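Local structure of protein FAM179B (Mus musculus, 5DN7) at residues K136-P140 and Q141-S145; S156-R159 and E160-N164; I165-C168 and S169-Y173; F178-P181 and K182-F185. The protein promotes microtubule polymerization through its HEAT-repeat TOG domains, the second of which is this chain, and takes part in building primary cilia. All blocks are in the same frame, centred on the assembly; numbering follows the deposited sequence. Where two conformers were deposited one is given.

The four contacts illustrate how the local chemistry of a helical solenoid changes with position along its helices. Interaction 1, partly buried, is the glycine-proline turn between helices 121-138 and 140-148. Interactions 2 and 3 share helix 156-172, the former partly buried near its start with charged and amide side chains, the latter toward its other end, where leucine, isoleucine and cysteine make the most buried of the four contacts. Interaction 4 starts helix 180-187 with an acidic cap and is partly exposed. Interactions 1, 3 and 4 meet one another through Pro-140, Ser-169 and Phe-178, whereas interaction 2 makes no direct touch with interactions 1 and 4.

Interaction 1 of 4, residues K136-P140 and Q141-S145; sequences KEVGP and QRVLS
The Arg-142 guanidinium has Val-138 CB only loosely beside it, at an oblique angle. At the carbonyl of Pro-140, Leu-144 N donates to Pro-140 O at 2.9 Å, and Leu-144 CG also lies 3.2 Å from Pro-140 O. The Gln-141 carbonyl is gripped twice by the same residue, by Ser-145 N at 2.9 Å and by Ser-145 OG, which donates from well above the carbonyl plane. Beside these polar bonds, two valines cross at about a right angle. Val-143 turns CG1 anti to its backbone N (chi1 172°), which leaves CG2 to meet Val-138 CG2 at 3.8 Å and Gly-139 O at 3.6 Å, bridging the turn. Gly-139 makes the sharp change of course possible: with a positive phi of 87° it leaves helix 121-138, and it serves at once as N-cap of the next helix, a conformation in which a beta carbon would be jammed against the carbonyl of Val-138. This is a short turn between successive helices of the HEAT-repeat solenoid of a TOG domain. The Gln-141 side chain reaches out of it, its OE1 accepting from Asp-179 N. Pro-140 and Leu-144 pack on Ser-169 of helix 156-172 and on Phe-178, Val-143 turns back onto Leu-134 and Met-135 of helix 121-138, and Gln-141 touches Lys-182 of helix 180-187.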
loop_
_atom_site.group_PDB
_atom_site.type_symbol
_atom_site.label_atom_id
_atom_site.label_comp_id
_atom_site.label_asym_id
_atom_site.label_seq_id
_atom_site.Cartn_x
_atom_site.Cartn_y
_atom_site.Cartn_z
ATOM N N LYS A 136 -0.687 0.539 11.173
ATOM C CA LYS A 136 -0.490 0.375 12.600
ATOM C C LYS A 136 -0.543 1.723 13.319
ATOM O O LYS A 136 -1.067 1.820 14.422
ATOM C CB LYS A 136 0.845 -0.303 12.878
ATOM C CG LYS A 136 1.060 -0.645 14.351
ATOM C CD LYS A 136 2.537 -0.608 14.731
ATOM C CE LYS A 136 3.389 -1.369 13.724
ATOM N NZ LYS A 136 2.905 -2.761 13.472
ATOM N N GLU A 137 -0.014 2.764 12.682
ATOM C CA GLU A 137 0.136 4.058 13.344
ATOM C C GLU A 137 -1.111 4.952 13.262
ATOM O O GLU A 137 -1.486 5.577 14.254
ATOM C CB GLU A 137 1.354 4.801 12.772
ATOM C CG GLU A 137 2.694 4.181 13.173
ATOM C CD GLU A 137 2.901 4.179 14.693
ATOM O OE1 GLU A 137 3.272 3.116 15.247
ATOM O OE2 GLU A 137 2.678 5.239 15.333
ATOM N N VAL A 138 -1.761 5.015 12.102
ATOM C CA VAL A 138 -2.937 5.880 11.974
ATOM C C VAL A 138 -4.243 5.117 11.730
ATOM O O VAL A 138 -5.286 5.715 11.476
ATOM C CB VAL A 138 -2.727 6.921 10.851
ATOM C CG1 VAL A 138 -1.314 7.469 10.937
ATOM C CG2 VAL A 138 -2.982 6.329 9.461
ATOM N N GLY A 139 -4.200 3.799 11.829
ATOM C CA GLY A 139 -5.398 3.012 11.623
ATOM C C GLY A 139 -5.615 2.678 10.154
ATOM O O GLY A 139 -5.363 3.495 9.270
ATOM N N PRO A 140 -6.065 1.446 9.893
ATOM C CA PRO A 140 -6.222 0.885 8.541
ATOM C C PRO A 140 -7.228 1.628 7.658
ATOM O O PRO A 140 -6.977 1.792 6.461
ATOM C CB PRO A 140 -6.705 -0.542 8.813
ATOM C CG PRO A 140 -7.261 -0.511 10.230
ATOM C CD PRO A 140 -6.407 0.478 10.950
ATOM N N GLN A 141 -8.343 2.079 8.221
ATOM C CA GLN A 141 -9.367 2.699 7.384
ATOM C C GLN A 141 -8.865 3.988 6.723
ATOM O O GLN A 141 -9.021 4.154 5.514
ATOM C CB GLN A 141 -10.643 2.962 8.184
ATOM C CG GLN A 141 -11.812 3.471 7.327
ATOM C CD GLN A 141 -12.159 2.509 6.203
ATOM O OE1 GLN A 141 -12.836 1.495 6.413
ATOM N NE2 GLN A 141 -11.661 2.802 5.003
ATOM N N ARG A 142 -8.265 4.890 7.499
ATOM C CA ARG A 142 -7.636 6.095 6.936
ATOM C C ARG A 142 -6.698 5.786 5.741
ATOM O O ARG A 142 -6.907 6.279 4.601
ATOM C CB ARG A 142 -6.853 6.837 8.029
ATOM C CG ARG A 142 -7.613 8.013 8.637
ATOM C CD ARG A 142 -6.687 8.991 9.389
ATOM N NE ARG A 142 -6.148 10.038 8.516
ATOM C CZ ARG A 142 -5.219 10.921 8.882
ATOM N NH1 ARG A 142 -4.710 10.886 10.114
ATOM N NH2 ARG A 142 -4.791 11.834 8.016
ATOM N N VAL A 143 -5.683 4.961 6.024
ATOM C CA VAL A 143 -4.724 4.487 5.013
ATOM C C VAL A 143 -5.467 4.018 3.768
ATOM O O VAL A 143 -5.175 4.467 2.665
ATOM C CB VAL A 143 -3.849 3.333 5.531
ATOM C CG1 VAL A 143 -3.005 2.721 4.382
ATOM C CG2 VAL A 143 -2.952 3.787 6.655
ATOM N N LEU A 144 -6.467 3.156 3.954
ATOM C CA LEU A 144 -7.163 2.572 2.817
ATOM C C LEU A 144 -7.976 3.586 2.021
ATOM O O LEU A 144 -8.066 3.453 0.813
ATOM C CB LEU A 144 -8.074 1.422 3.249
ATOM C CG LEU A 144 -7.432 0.113 3.738
ATOM C CD1 LEU A 144 -8.452 -1.037 3.776
ATOM C CD2 LEU A 144 -6.228 -0.259 2.894
ATOM N N SER A 145 -8.576 4.584 2.660
ATOM C CA SER A 145 -9.369 5.560 1.887
ATOM C C SER A 145 -8.456 6.420 0.993
ATOM O O SER A 145 -8.696 6.591 -0.266
ATOM C CB SER A 145 -10.194 6.437 2.828
ATOM O OG SER A 145 -11.054 5.624 3.617
#

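Interaction 2 of 4, residues S156-R159 and E160-N164; sequences SRVR and EEVVN
The opening turns of helix 156-172, within the predicted seventh HEAT repeat, pair Arg-157 with Glu-161 one turn along. The arginine was modelled in two conformers; in the one described, Glu-161 CG sits over the centre of one guanidinium face, 3.9 Å from Arg-157 CZ, and the carboxylate stacks on the guanidinium with planes 15° apart, a stack that is probably only part-time. Arg-157 NH2 and Glu-161 OE1 are 4.1 Å apart with no N-H pointing at that oxygen, so the two are probably linked by charge alone. With CG anti to its own carbonyl carbon (chi1 -75°) and a bend at chi2 (-58°), the glutamate lies alongside the arginine. Its oxygens are held by others: OE1 by Tyr-127 OH, while Asn-164 ND2 donates to Glu-161 OE2 at 2.9 Å, in the amide plane. With an alanine at Glu-161, Asn-164 ND2 and Tyr-127 would probably lose this common partner and the arginine would be freer to turn. On another side a water donates to Glu-160 OE1 at 2.7 Å and weakly to Ser-156 O. Arg-159 makes a salt bridge with Asp-193, and Val-163 packs on Ala-201 and Ala-205 of helix 196-213.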
loop_
_atom_site.group_PDB
_atom_site.type_symbol
_atom_site.label_atom_id
_atom_site.label_comp_id
_atom_site.label_asym_id
_atom_site.label_seq_id
_atom_site.Cartn_x
_atom_site.Cartn_y
_atom_site.Cartn_z
ATOM N N SER A 156 -2.306 -0.365 -14.422
ATOM C CA SER A 156 -3.112 -1.434 -13.845
ATOM C C SER A 156 -2.420 -2.203 -12.685
ATOM O O SER A 156 -3.112 -2.773 -11.824
ATOM C CB SER A 156 -3.558 -2.411 -14.942
ATOM O OG SER A 156 -2.459 -2.993 -15.603
ATOM N N ARG A 157 -1.090 -2.212 -12.615
ATOM C CA ARG A 157 -0.455 -2.861 -11.465
ATOM C C ARG A 157 -0.674 -2.044 -10.189
ATOM O O ARG A 157 -0.790 -2.611 -9.099
ATOM C CB ARG A 157 1.044 -3.095 -11.670
ATOM C CG ARG A 157 1.631 -3.964 -10.547
ATOM C CD ARG A 157 3.124 -4.206 -10.664
ATOM N NE ARG A 157 3.789 -4.007 -9.379
ATOM C CZ ARG A 157 3.825 -4.908 -8.402
ATOM N NH1 ARG A 157 3.240 -6.089 -8.571
ATOM N NH2 ARG A 157 4.453 -4.632 -7.264
ATOM N N VAL A 158 -0.748 -0.720 -10.321
ATOM C CA VAL A 158 -1.080 0.142 -9.194
ATOM C C VAL A 158 -2.454 -0.235 -8.666
ATOM O O VAL A 158 -2.617 -0.438 -7.472
ATOM C CB VAL A 158 -1.059 1.644 -9.582
ATOM C CG1 VAL A 158 -1.716 2.498 -8.493
ATOM C CG2 VAL A 158 0.367 2.087 -9.834
ATOM N N ARG A 159 -3.430 -0.350 -9.564
ATOM C CA ARG A 159 -4.793 -0.705 -9.171
ATOM C C ARG A 159 -4.832 -2.080 -8.480
ATOM O O ARG A 159 -5.448 -2.254 -7.405
ATOM C CB ARG A 159 -5.720 -0.669 -10.400
ATOM C CG ARG A 159 -5.694 0.704 -11.134
ATOM C CD ARG A 159 -6.919 0.954 -11.988
ATOM N NE ARG A 159 -7.106 -0.043 -13.040
ATOM C CZ ARG A 159 -6.454 -0.044 -14.209
ATOM N NH1 ARG A 159 -5.548 0.893 -14.480
ATOM N NH2 ARG A 159 -6.710 -0.993 -15.110
ATOM N N GLU A 160 -4.168 -3.044 -9.118
ATOM C CA GLU A 160 -4.073 -4.403 -8.599
ATOM C C GLU A 160 -3.536 -4.433 -7.160
ATOM O O GLU A 160 -4.136 -5.038 -6.286
ATOM C CB GLU A 160 -3.182 -5.254 -9.498
ATOM C CG GLU A 160 -3.336 -6.752 -9.259
ATOM C CD GLU A 160 -2.198 -7.601 -9.871
ATOM O OE1 GLU A 160 -1.561 -7.184 -10.874
ATOM O OE2 GLU A 160 -1.956 -8.709 -9.340
ATOM N N GLU A 161 -2.408 -3.760 -6.945
ATOM C CA GLU A 161 -1.776 -3.683 -5.637
ATOM C C GLU A 161 -2.558 -2.876 -4.607
ATOM O O GLU A 161 -2.477 -3.172 -3.426
ATOM C CB GLU A 161 -0.380 -3.096 -5.780
ATOM C CG GLU A 161 0.590 -4.101 -6.370
ATOM C CD GLU A 161 0.683 -5.364 -5.517
ATOM O OE1 GLU A 161 1.479 -5.381 -4.553
ATOM O OE2 GLU A 161 -0.037 -6.344 -5.812
ATOM N N VAL A 162 -3.297 -1.852 -5.041
ATOM C CA VAL A 162 -4.228 -1.173 -4.149
ATOM C C VAL A 162 -5.213 -2.195 -3.588
ATOM O O VAL A 162 -5.431 -2.282 -2.357
ATOM C CB VAL A 162 -5.009 -0.047 -4.869
ATOM C CG1 VAL A 162 -6.205 0.389 -4.019
ATOM C CG2 VAL A 162 -4.095 1.135 -5.154
ATOM N N VAL A 163 -5.795 -2.985 -4.492
ATOM C CA VAL A 163 -6.738 -3.993 -4.022
ATOM C C VAL A 163 -6.046 -5.020 -3.085
ATOM O O VAL A 163 -6.588 -5.383 -2.034
ATOM C CB VAL A 163 -7.413 -4.740 -5.189
ATOM C CG1 VAL A 163 -8.487 -5.699 -4.652
ATOM C CG2 VAL A 163 -8.014 -3.764 -6.150
ATOM N N ASN A 164 -4.839 -5.450 -3.433
ATOM C CA ASN A 164 -4.175 -6.440 -2.578
ATOM C C ASN A 164 -3.826 -5.888 -1.196
ATOM O O ASN A 164 -3.865 -6.612 -0.201
ATOM C CB ASN A 164 -2.901 -6.983 -3.235
ATOM C CG ASN A 164 -3.185 -8.016 -4.331
ATOM O OD1 ASN A 164 -4.147 -8.789 -4.260
ATOM N ND2 ASN A 164 -2.331 -8.032 -5.348
HETATM O O HOH W 1 -2.370 -5.740 -13.016
#

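Interaction 3 of 4, residues I165-C168 and S169-Y173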
loop_
_atom_site.group_PDB
_atom_site.type_symbol
_atom_site.label_atom_id
_atom_site.label_comp_id
_atom_site.label_asym_id
_atom_site.label_seq_id
_atom_site.Cartn_x
_atom_site.Cartn_y
_atom_site.Cartn_z
ATOM N N ILE A 165 -3.473 -4.610 -1.138
ATOM C CA ILE A 165 -3.154 -3.973 0.139
ATOM C C ILE A 165 -4.430 -3.848 0.983
ATOM O O ILE A 165 -4.385 -3.981 2.215
ATOM C CB ILE A 165 -2.480 -2.593 -0.084
ATOM C CG1 ILE A 165 -1.062 -2.793 -0.626
ATOM C CG2 ILE A 165 -2.407 -1.777 1.197
ATOM C CD1 ILE A 165 -0.452 -1.487 -1.230
ATOM N N CYS A 166 -5.564 -3.599 0.318
ATOM C CA CYS A 166 -6.844 -3.674 1.014
ATOM C C CYS A 166 -7.079 -5.079 1.614
ATOM O O CYS A 166 -7.460 -5.206 2.800
ATOM C CB CYS A 166 -7.996 -3.286 0.074
ATOM S SG CYS A 166 -7.993 -1.524 -0.342
ATOM N N ILE A 167 -6.837 -6.124 0.820
ATOM C CA ILE A 167 -7.000 -7.501 1.313
ATOM C C ILE A 167 -6.131 -7.755 2.540
ATOM O O ILE A 167 -6.576 -8.293 3.566
ATOM C CB ILE A 167 -6.636 -8.545 0.247
ATOM C CG1 ILE A 167 -7.576 -8.445 -0.945
ATOM C CG2 ILE A 167 -6.644 -9.985 0.849
ATOM C CD1 ILE A 167 -7.086 -9.217 -2.166
ATOM N N CYS A 168 -4.881 -7.338 2.422
ATOM C CA CYS A 168 -3.925 -7.475 3.493
ATOM C C CYS A 168 -4.436 -6.803 4.791
ATOM O O CYS A 168 -4.414 -7.389 5.892
ATOM C CB CYS A 168 -2.599 -6.885 3.028
ATOM S SG CYS A 168 -1.292 -6.888 4.258
ATOM N N SER A 169 -4.908 -5.574 4.625
ATOM C CA SER A 169 -5.500 -4.793 5.698
ATOM C C SER A 169 -6.666 -5.526 6.390
ATOM O O SER A 169 -6.719 -5.611 7.618
ATOM C CB SER A 169 -5.980 -3.446 5.133
ATOM O OG SER A 169 -6.066 -2.464 6.139
ATOM N N LEU A 170 -7.580 -6.066 5.596
ATOM C CA LEU A 170 -8.772 -6.693 6.129
ATOM C C LEU A 170 -8.441 -8.031 6.789
ATOM O O LEU A 170 -9.205 -8.516 7.617
ATOM C CB LEU A 170 -9.805 -6.915 5.030
ATOM C CG LEU A 170 -10.524 -5.688 4.475
ATOM C CD1 LEU A 170 -10.932 -5.946 3.014
ATOM C CD2 LEU A 170 -11.747 -5.388 5.358
ATOM N N LEU A 171 -7.314 -8.627 6.407
ATOM C CA LEU A 171 -6.865 -9.848 7.070
ATOM C C LEU A 171 -5.977 -9.563 8.302
ATOM O O LEU A 171 -5.669 -10.465 9.065
ATOM C CB LEU A 171 -6.097 -10.750 6.082
ATOM C CG LEU A 171 -6.833 -11.451 4.934
ATOM C CD1 LEU A 171 -5.853 -12.090 3.951
ATOM C CD2 LEU A 171 -7.783 -12.500 5.485
ATOM N N THR A 172 -5.538 -8.326 8.471
ATOM C CA THR A 172 -4.673 -7.992 9.595
ATOM C C THR A 172 -5.446 -7.368 10.784
ATOM O O THR A 172 -5.043 -7.506 11.941
ATOM C CB THR A 172 -3.561 -7.025 9.138
ATOM O OG1 THR A 172 -2.832 -7.644 8.079
ATOM C CG2 THR A 172 -2.616 -6.657 10.277
ATOM N N TYR A 173 -6.560 -6.710 10.481
ATOM C CA TYR A 173 -7.307 -5.923 11.450
ATOM C C TYR A 173 -8.730 -6.438 11.594
ATOM O O TYR A 173 -9.313 -6.911 10.623
ATOM C CB TYR A 173 -7.301 -4.446 11.037
ATOM C CG TYR A 173 -5.928 -3.845 11.148
ATOM C CD1 TYR A 173 -5.439 -3.451 12.380
ATOM C CD2 TYR A 173 -5.094 -3.709 10.031
ATOM C CE1 TYR A 173 -4.176 -2.917 12.513
ATOM C CE2 TYR A 173 -3.808 -3.186 10.157
ATOM C CZ TYR A 173 -3.364 -2.787 11.410
ATOM O OH TYR A 173 -2.107 -2.250 11.594
#
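Two torsions set the side chains toward the C-terminal end of helix 156-172. Thr-172 has OG1 anti to its own carbonyl carbon (chi1 -58°), which aims the hydroxyl back along the helix at the carbonyl of Cys-168; Ile-167 places CG2 anti to the backbone N, bringing that methyl alongside Leu-171. The threonine bond is short, 2.7 Å from Thr-172 OG1 to Cys-168 O, and the hydroxyl donates from 40° above the carbonyl plane. The hydroxyl thus finds its acceptor on the backbone one turn back. Cys-168 O also takes a weak bond from Leu-171 N, at 3.2 Å, while the stronger bond of Leu-171 N goes to Ile-167 O at 3.0 Å. One N-H is therefore shared between the carbonyls three and four residues back, and the next carbonyl shows the converse: Ser-169 O accepts from both Thr-172 N and Tyr-173 N, after which Tyr-173 adopts extended backbone angles. On the apolar side, Ile-167 CG2 meets Leu-171 CD1 at 3.8 Å, the two chains lying side by side and pointing the same way. Leu-170 leans its CD1 on the backbone, 3.6 Å from Cys-166 O. Thr-172 CG2 lies over one face of the Tyr-173 ring, offset toward its rim. Around this stretch of the solenoid, Ile-165 packs on Phe-131 and Cys-168 on Met-128 of helix 121-138, Ser-169 on Pro-140 and Leu-144 of helix 140-148, and, on helix 196-213, Ile-167 on Ala-205 and Leu-170 on Val-208 and Leu-209.

Interaction 4 of 4, residues F178-P181 and K182-F185; sequences FDLP and KLSF
Asp-179, the N-cap of helix 180-187, accepts a weak but fairly straight bond at OD1 from Lys-182 N, 3.4 Å away; its CG stands anti to the backbone N (chi1 -173°), which brings the carboxylate over Lys-182 N and CB. Its carbonyl O takes Leu-183 N at 2.9 Å. Farther on, Pro-181 O accepts twice, from Phe-185 N at 3.0 Å and from Ser-184 OG at 2.9 Å. The edge of the Phe-185 ring also comes to Pro-181 O, through CD1. Charge probably adds only a mild attraction: the Asp-179 and Lys-182 side chains cross at about a right angle and leave OD2 of the aspartate 4.6 Å from the lysine NZ, beyond a salt bridge. An uncharged alanine in place of Asp-179 is likely to leave Lys-182 N without its capping acceptor and Lys-182 NZ without its nearby opposite charge. The apolar contacts gather round Leu-183 CD2, which lies 3.9 Å from Phe-178 CD1 and 4.4 Å from Leu-180 CD2. Leu-180 and Leu-183 also reach Leu-209 of helix 196-213. An aspartate N-cap, with the residue just before it, Phe-178, touching the fourth helix residue, Leu-183, is the hydrophobic staple motif of helix N-termini, here in the predicted eighth HEAT repeat.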
loop_
_atom_site.group_PDB
_atom_site.type_symbol
_atom_site.label_atom_id
_atom_site.label_comp_id
_atom_site.label_asym_id
_atom_site.label_seq_id
_atom_site.Cartn_x
_atom_site.Cartn_y
_atom_site.Cartn_z
ATOM N N PHE A 178 -13.062 -1.157 10.379
ATOM C CA PHE A 178 -13.408 -0.764 9.018
ATOM C C PHE A 178 -14.860 -0.340 8.883
ATOM O O PHE A 178 -15.753 -0.870 9.558
ATOM C CB PHE A 178 -13.155 -1.917 8.031
ATOM C CG PHE A 178 -11.735 -2.345 7.957
ATOM C CD1 PHE A 178 -10.823 -1.641 7.179
ATOM C CD2 PHE A 178 -11.294 -3.438 8.690
ATOM C CE1 PHE A 178 -9.501 -2.036 7.116
ATOM C CE2 PHE A 178 -9.969 -3.844 8.621
ATOM C CZ PHE A 178 -9.070 -3.143 7.840
ATOM N N ASP A 179 -15.081 0.605 7.981
ATOM C CA ASP A 179 -16.415 0.906 7.471
ATOM C C ASP A 179 -16.620 0.015 6.246
ATOM O O ASP A 179 -16.247 0.381 5.122
ATOM C CB ASP A 179 -16.541 2.390 7.121
ATOM C CG ASP A 179 -17.955 2.788 6.748
ATOM O OD1 ASP A 179 -18.753 1.923 6.327
ATOM O OD2 ASP A 179 -18.270 3.994 6.876
ATOM N N LEU A 180 -17.181 -1.168 6.469
ATOM C CA LEU A 180 -17.204 -2.172 5.420
ATOM C C LEU A 180 -18.118 -1.852 4.220
ATOM O O LEU A 180 -17.756 -2.192 3.098
ATOM C CB LEU A 180 -17.569 -3.537 6.010
ATOM C CG LEU A 180 -16.609 -4.109 7.049
ATOM C CD1 LEU A 180 -17.234 -5.338 7.625
ATOM C CD2 LEU A 180 -15.231 -4.430 6.455
ATOM N N PRO A 181 -19.301 -1.235 4.445
ATOM C CA PRO A 181 -20.078 -0.758 3.286
ATOM C C PRO A 181 -19.294 0.216 2.411
ATOM O O PRO A 181 -19.245 0.078 1.184
ATOM C CB PRO A 181 -21.279 -0.043 3.929
ATOM C CG PRO A 181 -21.485 -0.770 5.214
ATOM C CD PRO A 181 -20.097 -1.172 5.694
ATOM N N LYS A 182 -18.670 1.190 3.056
ATOM C CA LYS A 182 -17.916 2.191 2.332
ATOM C C LYS A 182 -16.843 1.490 1.525
ATOM O O LYS A 182 -16.695 1.726 0.329
ATOM C CB LYS A 182 -17.302 3.215 3.290
ATOM C CG LYS A 182 -16.579 4.360 2.581
ATOM C CD LYS A 182 -16.145 5.458 3.565
ATOM C CE LYS A 182 -14.960 5.002 4.427
ATOM N NZ LYS A 182 -14.498 6.068 5.385
ATOM N N LEU A 183 -16.137 0.588 2.198
ATOM C CA LEU A 183 -15.046 -0.159 1.611
ATOM C C LEU A 183 -15.527 -0.913 0.373
ATOM O O LEU A 183 -14.928 -0.802 -0.695
ATOM C CB LEU A 183 -14.451 -1.110 2.654
ATOM C CG LEU A 183 -13.011 -1.569 2.482
ATOM C CD1 LEU A 183 -12.095 -0.403 2.147
ATOM C CD2 LEU A 183 -12.550 -2.252 3.773
ATOM N N SER A 184 -16.625 -1.648 0.490
ATOM C CA SER A 184 -17.082 -2.433 -0.646
ATOM C C SER A 184 -17.554 -1.554 -1.814
ATOM O O SER A 184 -17.421 -1.949 -2.977
ATOM C CB SER A 184 -18.195 -3.382 -0.232
ATOM O OG SER A 184 -19.295 -2.673 0.282
ATOM N N PHE A 185 -18.101 -0.379 -1.514
ATOM C CA PHE A 185 -18.485 0.534 -2.587
ATOM C C PHE A 185 -17.269 1.123 -3.264
ATOM O O PHE A 185 -17.281 1.365 -4.466
ATOM C CB PHE A 185 -19.385 1.660 -2.062
ATOM C CG PHE A 185 -20.841 1.294 -2.012
ATOM C CD1 PHE A 185 -21.287 0.269 -1.197
ATOM C CD2 PHE A 185 -21.762 1.978 -2.770
ATOM C CE1 PHE A 185 -22.621 -0.083 -1.146
ATOM C CE2 PHE A 185 -23.104 1.645 -2.711
ATOM C CZ PHE A 185 -23.525 0.605 -1.897
#